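Long-range contacts in putative NADH-flavin reductase (PDB 3H2S), which binds NADPH in a Rossmann-type fold and is probably an oxidoreductase, its assignment as an NADH-flavin reductase being putative: residues A4-A8 / D68-V72; F102-S108 / Q138-Y142; H116-L120 / A135-Y139. One frame throughout, in Å; residues are numbered along the deposited sequence.

Contact 1: A4-A8 / D68-V72; sequences AVLGA and DALSV. With NDP (NADPH dihydro-nicotinamide-adenine-dinucleotide phosphate), chain C.
L70 lies across L6 and G7 where two neighbouring parallel strands run out at the cofactor, the crevice that nucleotides use in Rossmann folds. Its CG stands anti to the carbonyl carbon (chi1 -67°), and from there the isobutyl group spans protein and ligand. CB leads to CG, which sits 3.8 Å from G7 N. Branch CD1 turns to L6, meeting its CB at 3.9 Å as the two side chains pass at a slant. Branch CD2 reaches the other way: L70 CD2 lies 3.5 Å from G7 N, and L70 CD2 is also 3.6 Å from N3A of the NADPH adenine, so one methyl touches both the turn and the base. The backbones are joined by A69 N, which donates to L6 O at 2.9 Å. An Asx turn holds the chain as it leaves the strand, L70 N giving its hydrogen bond to D68 OD1 at 3.1 Å. G7, at positive phi in a type II turn from V5 to A8, has its CA 3.3 Å from O3B of NADPH. Strands 2-6 and 65-68 are central in the sheet, with helix 11-22 packed on V5 and A69, and helix 80-91 on L70 through F85.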
loop_
_atom_site.group_PDB
_atom_site.type_symbol
_atom_site.label_atom_id
_atom_site.label_comp_id
_atom_site.label_asym_id
_atom_site.label_seq_id
_atom_site.Cartn_x
_atom_site.Cartn_y
_atom_site.Cartn_z
ATOM N N ALA A 4 9.683 -3.275 18.233
ATOM C CA ALA A 4 8.255 -2.973 18.344
ATOM C C ALA A 4 7.454 -4.151 17.820
ATOM O O ALA A 4 7.724 -4.641 16.720
ATOM C CB ALA A 4 7.908 -1.705 17.557
ATOM N N VAL A 5 6.489 -4.626 18.609
ATOM C CA VAL A 5 5.634 -5.723 18.162
ATOM C C VAL A 5 4.210 -5.223 17.950
ATOM O O VAL A 5 3.536 -4.781 18.905
ATOM C CB VAL A 5 5.647 -6.891 19.166
ATOM C CG1 VAL A 5 4.731 -8.023 18.698
ATOM C CG2 VAL A 5 7.086 -7.366 19.404
ATOM N N LEU A 6 3.761 -5.247 16.697
ATOM C CA LEU A 6 2.377 -4.900 16.390
ATOM C C LEU A 6 1.512 -6.150 16.537
ATOM O O LEU A 6 1.927 -7.238 16.156
ATOM C CB LEU A 6 2.263 -4.365 14.966
ATOM C CG LEU A 6 2.584 -2.898 14.628
ATOM C CD1 LEU A 6 3.695 -2.279 15.443
ATOM C CD2 LEU A 6 2.837 -2.747 13.119
ATOM N N GLY A 7 0.353 -6.015 17.175
ATOM C CA GLY A 7 -0.437 -7.190 17.516
ATOM C C GLY A 7 0.256 -8.018 18.599
ATOM O O GLY A 7 0.104 -9.236 18.648
ATOM N N ALA A 8 0.898 -7.324 19.535
ATOM C CA ALA A 8 1.635 -7.948 20.643
ATOM C C ALA A 8 0.758 -8.770 21.601
ATOM O O ALA A 8 1.234 -9.716 22.215
ATOM C CB ALA A 8 2.421 -6.879 21.425
ATOM N N ASP A 68 5.185 -7.352 12.453
ATOM C CA ASP A 68 3.745 -7.228 12.185
ATOM C C ASP A 68 3.024 -8.558 12.476
ATOM O O ASP A 68 3.069 -9.487 11.670
ATOM C CB ASP A 68 3.498 -6.750 10.741
ATOM C CG ASP A 68 2.016 -6.641 10.383
ATOM O OD1 ASP A 68 1.155 -7.106 11.159
ATOM O OD2 ASP A 68 1.710 -6.088 9.287
ATOM N N ALA A 69 2.446 -8.674 13.673
ATOM C CA ALA A 69 1.678 -9.861 14.031
ATOM C C ALA A 69 0.194 -9.553 14.164
ATOM O O ALA A 69 -0.515 -10.208 14.926
ATOM C CB ALA A 69 2.212 -10.463 15.355
ATOM N N LEU A 70 -0.263 -8.520 13.465
ATOM C CA LEU A 70 -1.679 -8.148 13.480
ATOM C C LEU A 70 -2.485 -9.124 12.642
ATOM O O LEU A 70 -1.976 -9.682 11.658
ATOM C CB LEU A 70 -1.865 -6.726 12.924
ATOM C CG LEU A 70 -1.283 -5.586 13.753
ATOM C CD1 LEU A 70 -1.002 -4.364 12.863
ATOM C CD2 LEU A 70 -2.171 -5.231 14.939
ATOM N N SER A 71 -3.760 -9.282 12.998
ATOM C CA SER A 71 -4.665 -10.091 12.195
ATOM C C SER A 71 -6.072 -9.513 12.131
ATOM O O SER A 71 -6.362 -8.477 12.742
ATOM C CB SER A 71 -4.713 -11.524 12.711
ATOM O OG SER A 71 -5.132 -12.398 11.670
ATOM N N VAL A 72 -6.943 -10.203 11.403
ATOM C CA VAL A 72 -8.317 -9.775 11.217
ATOM C C VAL A 72 -9.203 -10.996 11.408
ATOM O O VAL A 72 -8.997 -12.025 10.746
ATOM C CB VAL A 72 -8.546 -9.248 9.792
ATOM C CG1 VAL A 72 -9.995 -8.793 9.620
ATOM C CG2 VAL A 72 -7.580 -8.103 9.475
HETATM P PA NDP C . -4.634 -12.854 16.712
HETATM O O1A NDP C . -6.092 -13.023 16.195
HETATM O O2A NDP C . -4.230 -13.593 17.941
HETATM O O5B NDP C . -4.766 -11.187 16.985
HETATM C C5B NDP C . -3.660 -10.519 16.324
HETATM C C4B NDP C . -3.499 -9.054 16.887
HETATM O O4B NDP C . -4.269 -8.186 16.079
HETATM C C3B NDP C . -4.078 -8.887 18.332
HETATM O O3B NDP C . -3.050 -8.338 19.095
HETATM C C2B NDP C . -5.252 -7.848 18.106
HETATM O O2B NDP C . -5.533 -6.982 19.148
HETATM C C1B NDP C . -4.673 -7.103 16.863
HETATM N N9A NDP C . -5.746 -6.418 16.122
HETATM C C8A NDP C . -6.789 -7.085 15.430
HETATM N N7A NDP C . -7.622 -6.246 14.810
HETATM C C5A NDP C . -7.087 -4.968 15.079
HETATM C C6A NDP C . -7.527 -3.701 14.658
HETATM N N6A NDP C . -8.664 -3.619 13.911
HETATM N N1A NDP C . -6.986 -2.585 15.268
HETATM C C2A NDP C . -5.845 -2.778 15.993
HETATM N N3A NDP C . -5.204 -3.946 16.299
HETATM C C4A NDP C . -5.916 -5.049 15.883
HETATM O O3 NDP C . -3.883 -13.453 15.461
HETATM P PN NDP C . -2.792 -14.603 15.112
HETATM O O1N NDP C . -1.619 -14.473 16.102
HETATM O O2N NDP C . -3.565 -15.877 15.272
HETATM O O5D NDP C . -2.169 -14.393 13.618
HETATM C C5D NDP C . -0.979 -13.633 13.388
HETATM C C4D NDP C . -0.681 -13.698 11.879
HETATM O O4D NDP C . -0.721 -15.074 11.541
HETATM C C3D NDP C . -1.650 -12.950 10.916
HETATM O O3D NDP C . -0.953 -12.452 9.833
HETATM C C2D NDP C . -2.639 -14.111 10.539
HETATM O O2D NDP C . -3.206 -13.909 9.269
HETATM C C1D NDP C . -1.584 -15.271 10.447
HETATM N N1N NDP C . -2.236 -16.578 10.384
HETATM C C2N NDP C . -2.089 -17.309 9.131
HETATM C C3N NDP C . -2.972 -18.551 9.010
HETATM C C7N NDP C . -2.395 -19.496 7.970
HETATM O O7N NDP C . -1.939 -19.046 6.928
HETATM N N7N NDP C . -2.549 -20.863 8.150
HETATM C C4N NDP C . -3.447 -19.246 10.269
HETATM C C5N NDP C . -3.818 -18.313 11.394
HETATM C C6N NDP C . -3.119 -16.975 11.470
HETATM P P2B NDP C . -6.405 -7.489 20.429
HETATM O O1X NDP C . -5.531 -8.487 21.272
HETATM O O2X NDP C . -6.553 -6.239 21.374
HETATM O O3X NDP C . -7.700 -8.108 20.029
#

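Contact 2: F102-S108 / Q138-Y142; sequences FILGSAS and QYYEY. With NDP (NADPH dihydro-nicotinamide-adenine-dinucleotide phosphate), chain C.
The nicotinamide end of the NADPH pocket forms where the loop leaving strand 99-103 faces helix 132-145 and Q138 reads the ribose. Bent at chi2 (-141°), the Q138 side chain presents its amide to both ribose hydroxyls: OE1 accepts from O2D of NADPH at 2.7 Å, and NE2 donates to O3D. The same NE2 gives a nearly straight bond of 3.0 Å to E141 OE1, on the syn side of the carboxylate and close to the amide plane, and a weak one to I103 O. E141 thus helps fix the amide's rotation, as a second-shell residue. Its OE2 and I103 O both lie within hydrogen-bonding distance of one water, and OE2 is 3.6 Å from F102 CD1, ring and carboxylate being perpendicular. S106 N holds the carboxamide oxygen O7N of NADPH at 2.7 Å. A second water accepts from G105 N, is bonded to S108 OG, which also pairs with R209, and donates weakly to Q138 O, bridging loop and helix. L104 CD1 meets Y142 CD2 at 3.8 Å, and S108 CB lies at the edge of the Y139 ring. Strand 153-158 backbone-bonds F102 and, just past strand 99-103, L104; helix 80-91 packs on F102, Q138 and E141.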
loop_
_atom_site.group_PDB
_atom_site.type_symbol
_atom_site.label_atom_id
_atom_site.label_comp_id
_atom_site.label_asym_id
_atom_site.label_seq_id
_atom_site.Cartn_x
_atom_site.Cartn_y
_atom_site.Cartn_z
ATOM N N PHE A 102 7.074 -9.468 8.522
ATOM C CA PHE A 102 5.623 -9.585 8.334
ATOM C C PHE A 102 5.243 -11.053 8.336
ATOM O O PHE A 102 5.887 -11.864 7.652
ATOM C CB PHE A 102 5.201 -8.963 6.994
ATOM C CG PHE A 102 5.451 -7.498 6.907
ATOM C CD1 PHE A 102 4.443 -6.600 7.200
ATOM C CD2 PHE A 102 6.710 -7.010 6.559
ATOM C CE1 PHE A 102 4.671 -5.225 7.158
ATOM C CE2 PHE A 102 6.968 -5.636 6.561
ATOM C CZ PHE A 102 5.942 -4.742 6.852
ATOM N N ILE A 103 4.284 -11.407 9.192
ATOM C CA ILE A 103 3.702 -12.732 9.152
ATOM C C ILE A 103 2.629 -12.739 8.064
ATOM O O ILE A 103 1.669 -11.962 8.108
ATOM C CB ILE A 103 3.055 -13.161 10.476
ATOM C CG1 ILE A 103 4.075 -13.118 11.642
ATOM C CG2 ILE A 103 2.473 -14.552 10.327
ATOM C CD1 ILE A 103 3.481 -13.545 12.980
ATOM N N LEU A 104 2.776 -13.652 7.116
ATOM C CA LEU A 104 1.887 -13.705 5.964
ATOM C C LEU A 104 0.948 -14.901 6.097
ATOM O O LEU A 104 0.738 -15.417 7.198
ATOM C CB LEU A 104 2.717 -13.775 4.674
ATOM C CG LEU A 104 3.616 -12.550 4.437
ATOM C CD1 LEU A 104 4.559 -12.786 3.262
ATOM C CD2 LEU A 104 2.796 -11.276 4.237
ATOM N N GLY A 105 0.288 -15.262 5.006
ATOM C CA GLY A 105 -0.659 -16.362 5.027
ATOM C C GLY A 105 -0.118 -17.570 4.292
ATOM O O GLY A 105 0.844 -17.472 3.525
ATOM N N SER A 106 -0.808 -18.691 4.468
ATOM C CA SER A 106 -0.463 -19.932 3.801
ATOM C C SER A 106 -0.923 -19.920 2.339
ATOM O O SER A 106 -0.370 -20.613 1.493
ATOM C CB SER A 106 -1.115 -21.092 4.567
ATOM O OG SER A 106 -0.244 -22.203 4.624
ATOM N N ALA A 107 -1.931 -19.114 2.030
ATOM C CA ALA A 107 -2.565 -19.156 0.707
ATOM C C ALA A 107 -1.702 -18.569 -0.415
ATOM O O ALA A 107 -1.978 -18.777 -1.596
ATOM C CB ALA A 107 -3.928 -18.470 0.752
ATOM N N SER A 108 -0.643 -17.857 -0.043
ATOM C CA SER A 108 0.296 -17.321 -1.027
ATOM C C SER A 108 1.431 -18.304 -1.312
ATOM O O SER A 108 2.343 -18.007 -2.086
ATOM C CB SER A 108 0.840 -15.960 -0.572
ATOM O OG SER A 108 1.649 -16.071 0.588
ATOM N N GLN A 138 -3.991 -10.861 2.398
ATOM C CA GLN A 138 -2.629 -11.261 2.764
ATOM C C GLN A 138 -1.802 -11.686 1.565
ATOM O O GLN A 138 -0.577 -11.524 1.555
ATOM C CB GLN A 138 -2.629 -12.368 3.820
ATOM C CG GLN A 138 -2.981 -11.859 5.176
ATOM C CD GLN A 138 -2.168 -12.518 6.262
ATOM O OE1 GLN A 138 -2.475 -13.630 6.680
ATOM N NE2 GLN A 138 -1.168 -11.807 6.772
ATOM N N TYR A 139 -2.460 -12.275 0.567
ATOM C CA TYR A 139 -1.805 -12.513 -0.705
ATOM C C TYR A 139 -1.369 -11.168 -1.317
ATOM O O TYR A 139 -0.233 -11.011 -1.730
ATOM C CB TYR A 139 -2.760 -13.254 -1.643
ATOM C CG TYR A 139 -2.248 -13.357 -3.060
ATOM C CD1 TYR A 139 -1.094 -14.062 -3.345
ATOM C CD2 TYR A 139 -2.861 -12.653 -4.093
ATOM C CE1 TYR A 139 -0.587 -14.117 -4.649
ATOM C CE2 TYR A 139 -2.401 -12.754 -5.400
ATOM C CZ TYR A 139 -1.278 -13.501 -5.671
ATOM O OH TYR A 139 -0.791 -13.563 -6.962
ATOM N N TYR A 140 -2.279 -10.197 -1.345
ATOM C CA TYR A 140 -1.942 -8.833 -1.783
ATOM C C TYR A 140 -0.841 -8.190 -0.929
ATOM O O TYR A 140 0.028 -7.486 -1.453
ATOM C CB TYR A 140 -3.183 -7.950 -1.797
ATOM C CG TYR A 140 -4.234 -8.328 -2.851
ATOM C CD1 TYR A 140 -3.874 -8.921 -4.054
ATOM C CD2 TYR A 140 -5.565 -7.994 -2.659
ATOM C CE1 TYR A 140 -4.830 -9.196 -5.038
ATOM C CE2 TYR A 140 -6.532 -8.276 -3.615
ATOM C CZ TYR A 140 -6.154 -8.867 -4.809
ATOM O OH TYR A 140 -7.109 -9.137 -5.762
ATOM N N GLU A 141 -0.901 -8.388 0.388
ATOM C CA GLU A 141 0.142 -7.878 1.294
ATOM C C GLU A 141 1.517 -8.418 0.897
ATOM O O GLU A 141 2.484 -7.665 0.777
ATOM C CB GLU A 141 -0.181 -8.267 2.746
ATOM C CG GLU A 141 0.914 -7.926 3.746
ATOM C CD GLU A 141 0.630 -8.456 5.141
ATOM O OE1 GLU A 141 -0.301 -9.290 5.319
ATOM O OE2 GLU A 141 1.400 -8.094 6.054
ATOM N N TYR A 142 1.561 -9.706 0.579
ATOM C CA TYR A 142 2.780 -10.344 0.089
ATOM C C TYR A 142 3.252 -9.735 -1.244
ATOM O O TYR A 142 4.434 -9.490 -1.444
ATOM C CB TYR A 142 2.516 -11.836 -0.085
ATOM C CG TYR A 142 3.532 -12.548 -0.932
ATOM C CD1 TYR A 142 3.145 -13.227 -2.079
ATOM C CD2 TYR A 142 4.856 -12.618 -0.542
ATOM C CE1 TYR A 142 4.055 -13.932 -2.835
ATOM C CE2 TYR A 142 5.781 -13.357 -1.276
ATOM C CZ TYR A 142 5.365 -14.024 -2.414
ATOM O OH TYR A 142 6.268 -14.736 -3.173
HETATM P PA NDP C . -4.634 -12.854 16.712
HETATM O O1A NDP C . -6.092 -13.023 16.195
HETATM O O2A NDP C . -4.230 -13.593 17.941
HETATM O O5B NDP C . -4.766 -11.187 16.985
HETATM C C5B NDP C . -3.660 -10.519 16.324
HETATM C C4B NDP C . -3.499 -9.054 16.887
HETATM O O4B NDP C . -4.269 -8.186 16.079
HETATM C C3B NDP C . -4.078 -8.887 18.332
HETATM O O3B NDP C . -3.050 -8.338 19.095
HETATM C C2B NDP C . -5.252 -7.848 18.106
HETATM O O2B NDP C . -5.533 -6.982 19.148
HETATM C C1B NDP C . -4.673 -7.103 16.863
HETATM N N9A NDP C . -5.746 -6.418 16.122
HETATM C C8A NDP C . -6.789 -7.085 15.430
HETATM N N7A NDP C . -7.622 -6.246 14.810
HETATM C C5A NDP C . -7.087 -4.968 15.079
HETATM C C6A NDP C . -7.527 -3.701 14.658
HETATM N N6A NDP C . -8.664 -3.619 13.911
HETATM N N1A NDP C . -6.986 -2.585 15.268
HETATM C C2A NDP C . -5.845 -2.778 15.993
HETATM N N3A NDP C . -5.204 -3.946 16.299
HETATM C C4A NDP C . -5.916 -5.049 15.883
HETATM O O3 NDP C . -3.883 -13.453 15.461
HETATM P PN NDP C . -2.792 -14.603 15.112
HETATM O O1N NDP C . -1.619 -14.473 16.102
HETATM O O2N NDP C . -3.565 -15.877 15.272
HETATM O O5D NDP C . -2.169 -14.393 13.618
HETATM C C5D NDP C . -0.979 -13.633 13.388
HETATM C C4D NDP C . -0.681 -13.698 11.879
HETATM O O4D NDP C . -0.721 -15.074 11.541
HETATM C C3D NDP C . -1.650 -12.950 10.916
HETATM O O3D NDP C . -0.953 -12.452 9.833
HETATM C C2D NDP C . -2.639 -14.111 10.539
HETATM O O2D NDP C . -3.206 -13.909 9.269
HETATM C C1D NDP C . -1.584 -15.271 10.447
HETATM N N1N NDP C . -2.236 -16.578 10.384
HETATM C C2N NDP C . -2.089 -17.309 9.131
HETATM C C3N NDP C . -2.972 -18.551 9.010
HETATM C C7N NDP C . -2.395 -19.496 7.970
HETATM O O7N NDP C . -1.939 -19.046 6.928
HETATM N N7N NDP C . -2.549 -20.863 8.150
HETATM C C4N NDP C . -3.447 -19.246 10.269
HETATM C C5N NDP C . -3.818 -18.313 11.394
HETATM C C6N NDP C . -3.119 -16.975 11.470
HETATM P P2B NDP C . -6.405 -7.489 20.429
HETATM O O1X NDP C . -5.531 -8.487 21.272
HETATM O O2X NDP C . -6.553 -6.239 21.374
HETATM O O3X NDP C . -7.700 -8.108 20.029
HETATM O O HOH W 1 1.371 -9.219 8.354
HETATM O O HOH W 2 -0.004 -14.460 2.191
#

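Contact 3: H116-L120 / A135-Y139; sequences HPMIL and ALYQY. With NDP (NADPH dihydro-nicotinamide-adenine-dinucleotide phosphate), chain C.
A short 3-10 segment, 118-120, in the long connection between strand 99-103 and helix 132-145 folds back onto that helix, and Y139 and I119 meet in a CH-pi contact. Methyl CG2 of I119 stands over one face of the Y139 ring, 3.9 Å from its centroid and 14° off the normal, offset slightly toward the rim. I119 CG1 is anti to the backbone N (chi1 -168°), which sends the other arm of the side chain, ending in CD1, along the helix backbone; CD1 rests 3.7 Å from L136 CA and close to A135 O. One isoleucine thus packs by both branches, one over a ring and one on the helix main chain. In the classical Rossmann layout connections leave the C-terminal ends of the parallel strands and lead into the helices, and this one is long enough to fold over the helix it precedes. Two further residues flank the ring. P117 CG comes 3.9 Å from Y139 CE1, the proline crossing at a slant, and L120 CD2 approaches the phenol end, 3.7 Å from Y139 OH, its side chain crossing at about a right angle. L120 N bonds to P117 O at 3.2 Å, the i to i+3 pattern of the 3-10 segment. A107, in the loop after strand 99-103, packs on A135, while on Y137 the helix touches M147 of the second subunit.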
loop_
_atom_site.group_PDB
_atom_site.type_symbol
_atom_site.label_atom_id
_atom_site.label_comp_id
_atom_site.label_asym_id
_atom_site.label_seq_id
_atom_site.Cartn_x
_atom_site.Cartn_y
_atom_site.Cartn_z
ATOM N N HIS A 116 3.332 -21.888 -8.226
ATOM C CA HIS A 116 2.616 -20.619 -8.112
ATOM C C HIS A 116 1.670 -20.652 -6.910
ATOM O O HIS A 116 1.328 -21.732 -6.418
ATOM C CB HIS A 116 1.821 -20.337 -9.392
ATOM C CG HIS A 116 0.745 -21.342 -9.662
ATOM N ND1 HIS A 116 1.018 -22.612 -10.130
ATOM C CD2 HIS A 116 -0.582 -21.319 -9.393
ATOM C CE1 HIS A 116 -0.108 -23.300 -10.212
ATOM N NE2 HIS A 116 -1.092 -22.540 -9.765
ATOM N N PRO A 117 1.345 -19.474 -6.359
ATOM C CA PRO A 117 0.525 -19.379 -5.147
ATOM C C PRO A 117 -0.818 -20.097 -5.290
ATOM O O PRO A 117 -1.489 -19.972 -6.324
ATOM C CB PRO A 117 0.302 -17.872 -4.986
ATOM C CG PRO A 117 1.424 -17.215 -5.750
ATOM C CD PRO A 117 1.738 -18.150 -6.882
HETATM N N MSE A 118 -1.182 -20.883 -4.283
HETATM C CA MSE A 118 -2.328 -21.789 -4.398
HETATM C C MSE A 118 -3.643 -21.025 -4.516
HETATM O O MSE A 118 -4.601 -21.533 -5.097
HETATM C CB MSE A 118 -2.386 -22.740 -3.207
HETATM C CG MSE A 118 -2.677 -22.052 -1.868
HETATM SE SE MSE A 118 -2.795 -23.336 -0.381
HETATM C CE MSE A 118 -0.869 -23.649 -0.102
ATOM N N ILE A 119 -3.692 -19.817 -3.952
ATOM C CA ILE A 119 -4.900 -18.981 -4.016
ATOM C C ILE A 119 -5.347 -18.749 -5.456
ATOM O O ILE A 119 -6.532 -18.576 -5.727
ATOM C CB ILE A 119 -4.704 -17.610 -3.312
ATOM C CG1 ILE A 119 -6.041 -16.880 -3.127
ATOM C CG2 ILE A 119 -3.714 -16.727 -4.073
ATOM C CD1 ILE A 119 -5.935 -15.641 -2.232
ATOM N N LEU A 120 -4.401 -18.767 -6.382
ATOM C CA LEU A 120 -4.730 -18.548 -7.796
ATOM C C LEU A 120 -5.596 -19.674 -8.360
ATOM O O LEU A 120 -6.326 -19.475 -9.327
ATOM C CB LEU A 120 -3.456 -18.404 -8.628
ATOM C CG LEU A 120 -2.534 -17.256 -8.203
ATOM C CD1 LEU A 120 -1.310 -17.218 -9.080
ATOM C CD2 LEU A 120 -3.283 -15.933 -8.267
ATOM N N ALA A 135 -7.453 -14.068 3.496
ATOM C CA ALA A 135 -6.465 -14.764 2.663
ATOM C C ALA A 135 -6.108 -13.953 1.401
ATOM O O ALA A 135 -4.934 -13.811 1.039
ATOM C CB ALA A 135 -6.981 -16.165 2.279
ATOM N N LEU A 136 -7.124 -13.411 0.734
ATOM C CA LEU A 136 -6.904 -12.570 -0.440
ATOM C C LEU A 136 -6.013 -11.377 -0.093
ATOM O O LEU A 136 -5.011 -11.103 -0.758
ATOM C CB LEU A 136 -8.246 -12.093 -0.998
ATOM C CG LEU A 136 -8.168 -11.130 -2.190
ATOM C CD1 LEU A 136 -7.513 -11.822 -3.398
ATOM C CD2 LEU A 136 -9.568 -10.600 -2.518
ATOM N N TYR A 137 -6.372 -10.650 0.952
ATOM C CA TYR A 137 -5.620 -9.437 1.264
ATOM C C TYR A 137 -4.213 -9.693 1.797
ATOM O O TYR A 137 -3.315 -8.881 1.582
ATOM C CB TYR A 137 -6.420 -8.524 2.182
ATOM C CG TYR A 137 -7.382 -7.660 1.414
ATOM C CD1 TYR A 137 -8.762 -7.903 1.451
ATOM C CD2 TYR A 137 -6.925 -6.565 0.707
ATOM C CE1 TYR A 137 -9.653 -7.072 0.776
ATOM C CE2 TYR A 137 -7.802 -5.716 0.051
ATOM C CZ TYR A 137 -9.160 -5.970 0.091
ATOM O OH TYR A 137 -10.004 -5.095 -0.540
ATOM N N GLN A 138 -3.991 -10.861 2.398
ATOM C CA GLN A 138 -2.629 -11.261 2.764
ATOM C C GLN A 138 -1.802 -11.686 1.565
ATOM O O GLN A 138 -0.577 -11.524 1.555
ATOM C CB GLN A 138 -2.629 -12.368 3.820
ATOM C CG GLN A 138 -2.981 -11.859 5.176
ATOM C CD GLN A 138 -2.168 -12.518 6.262
ATOM O OE1 GLN A 138 -2.475 -13.630 6.680
ATOM N NE2 GLN A 138 -1.168 -11.807 6.772
ATOM N N TYR A 139 -2.460 -12.275 0.567
ATOM C CA TYR A 139 -1.805 -12.513 -0.705
ATOM C C TYR A 139 -1.369 -11.168 -1.317
ATOM O O TYR A 139 -0.233 -11.011 -1.730
ATOM C CB TYR A 139 -2.760 -13.254 -1.643
ATOM C CG TYR A 139 -2.248 -13.357 -3.060
ATOM C CD1 TYR A 139 -1.094 -14.062 -3.345
ATOM C CD2 TYR A 139 -2.861 -12.653 -4.093
ATOM C CE1 TYR A 139 -0.587 -14.117 -4.649
ATOM C CE2 TYR A 139 -2.401 -12.754 -5.400
ATOM C CZ TYR A 139 -1.278 -13.501 -5.671
ATOM O OH TYR A 139 -0.791 -13.563 -6.962
HETATM P PA NDP C . -4.634 -12.854 16.712
HETATM O O1A NDP C . -6.092 -13.023 16.195
HETATM O O2A NDP C . -4.230 -13.593 17.941
HETATM O O5B NDP C . -4.766 -11.187 16.985
HETATM C C5B NDP C . -3.660 -10.519 16.324
HETATM C C4B NDP C . -3.499 -9.054 16.887
HETATM O O4B NDP C . -4.269 -8.186 16.079
HETATM C C3B NDP C . -4.078 -8.887 18.332
HETATM O O3B NDP C . -3.050 -8.338 19.095
HETATM C C2B NDP C . -5.252 -7.848 18.106
HETATM O O2B NDP C . -5.533 -6.982 19.148
HETATM C C1B NDP C . -4.673 -7.103 16.863
HETATM N N9A NDP C . -5.746 -6.418 16.122
HETATM C C8A NDP C . -6.789 -7.085 15.430
HETATM N N7A NDP C . -7.622 -6.246 14.810
HETATM C C5A NDP C . -7.087 -4.968 15.079
HETATM C C6A NDP C . -7.527 -3.701 14.658
HETATM N N6A NDP C . -8.664 -3.619 13.911
HETATM N N1A NDP C . -6.986 -2.585 15.268
HETATM C C2A NDP C . -5.845 -2.778 15.993
HETATM N N3A NDP C . -5.204 -3.946 16.299
HETATM C C4A NDP C . -5.916 -5.049 15.883
HETATM O O3 NDP C . -3.883 -13.453 15.461
HETATM P PN NDP C . -2.792 -14.603 15.112
HETATM O O1N NDP C . -1.619 -14.473 16.102
HETATM O O2N NDP C . -3.565 -15.877 15.272
HETATM O O5D NDP C . -2.169 -14.393 13.618
HETATM C C5D NDP C . -0.979 -13.633 13.388
HETATM C C4D NDP C . -0.681 -13.698 11.879
HETATM O O4D NDP C . -0.721 -15.074 11.541
HETATM C C3D NDP C . -1.650 -12.950 10.916
HETATM O O3D NDP C . -0.953 -12.452 9.833
HETATM C C2D NDP C . -2.639 -14.111 10.539
HETATM O O2D NDP C . -3.206 -13.909 9.269
HETATM C C1D NDP C . -1.584 -15.271 10.447
HETATM N N1N NDP C . -2.236 -16.578 10.384
HETATM C C2N NDP C . -2.089 -17.309 9.131
HETATM C C3N NDP C . -2.972 -18.551 9.010
HETATM C C7N NDP C . -2.395 -19.496 7.970
HETATM O O7N NDP C . -1.939 -19.046 6.928
HETATM N N7N NDP C . -2.549 -20.863 8.150
HETATM C C4N NDP C . -3.447 -19.246 10.269
HETATM C C5N NDP C . -3.818 -18.313 11.394
HETATM C C6N NDP C . -3.119 -16.975 11.470
HETATM P P2B NDP C . -6.405 -7.489 20.429
HETATM O O1X NDP C . -5.531 -8.487 21.272
HETATM O O2X NDP C . -6.553 -6.239 21.374
HETATM O O3X NDP C . -7.700 -8.108 20.029
#

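Contacts 1 and 2 line the NADPH site; contact 3 reaches it only through Q138, which plays no part in its packing. Contact 1 lies along the adenosine and reaches the nicotinamide ribose, where contact 2 takes over, their centres 14 Å apart; they meet directly where D68 OD2 lies 3.5 Å from F102 CD1. D68 OD2 also stands 3.8 Å from E141 OE2, a close pair of like charges that may raise the affinity of one carboxylate for a proton. Contact 3 is 7 Å from contact 2, centre to centre, and shares Q138 and Y139 with it, so one turn of helix 132-145 serves both ribose and loop 116-120. A107 O and I119 N, 3.1 Å apart, probably hydrogen-bond.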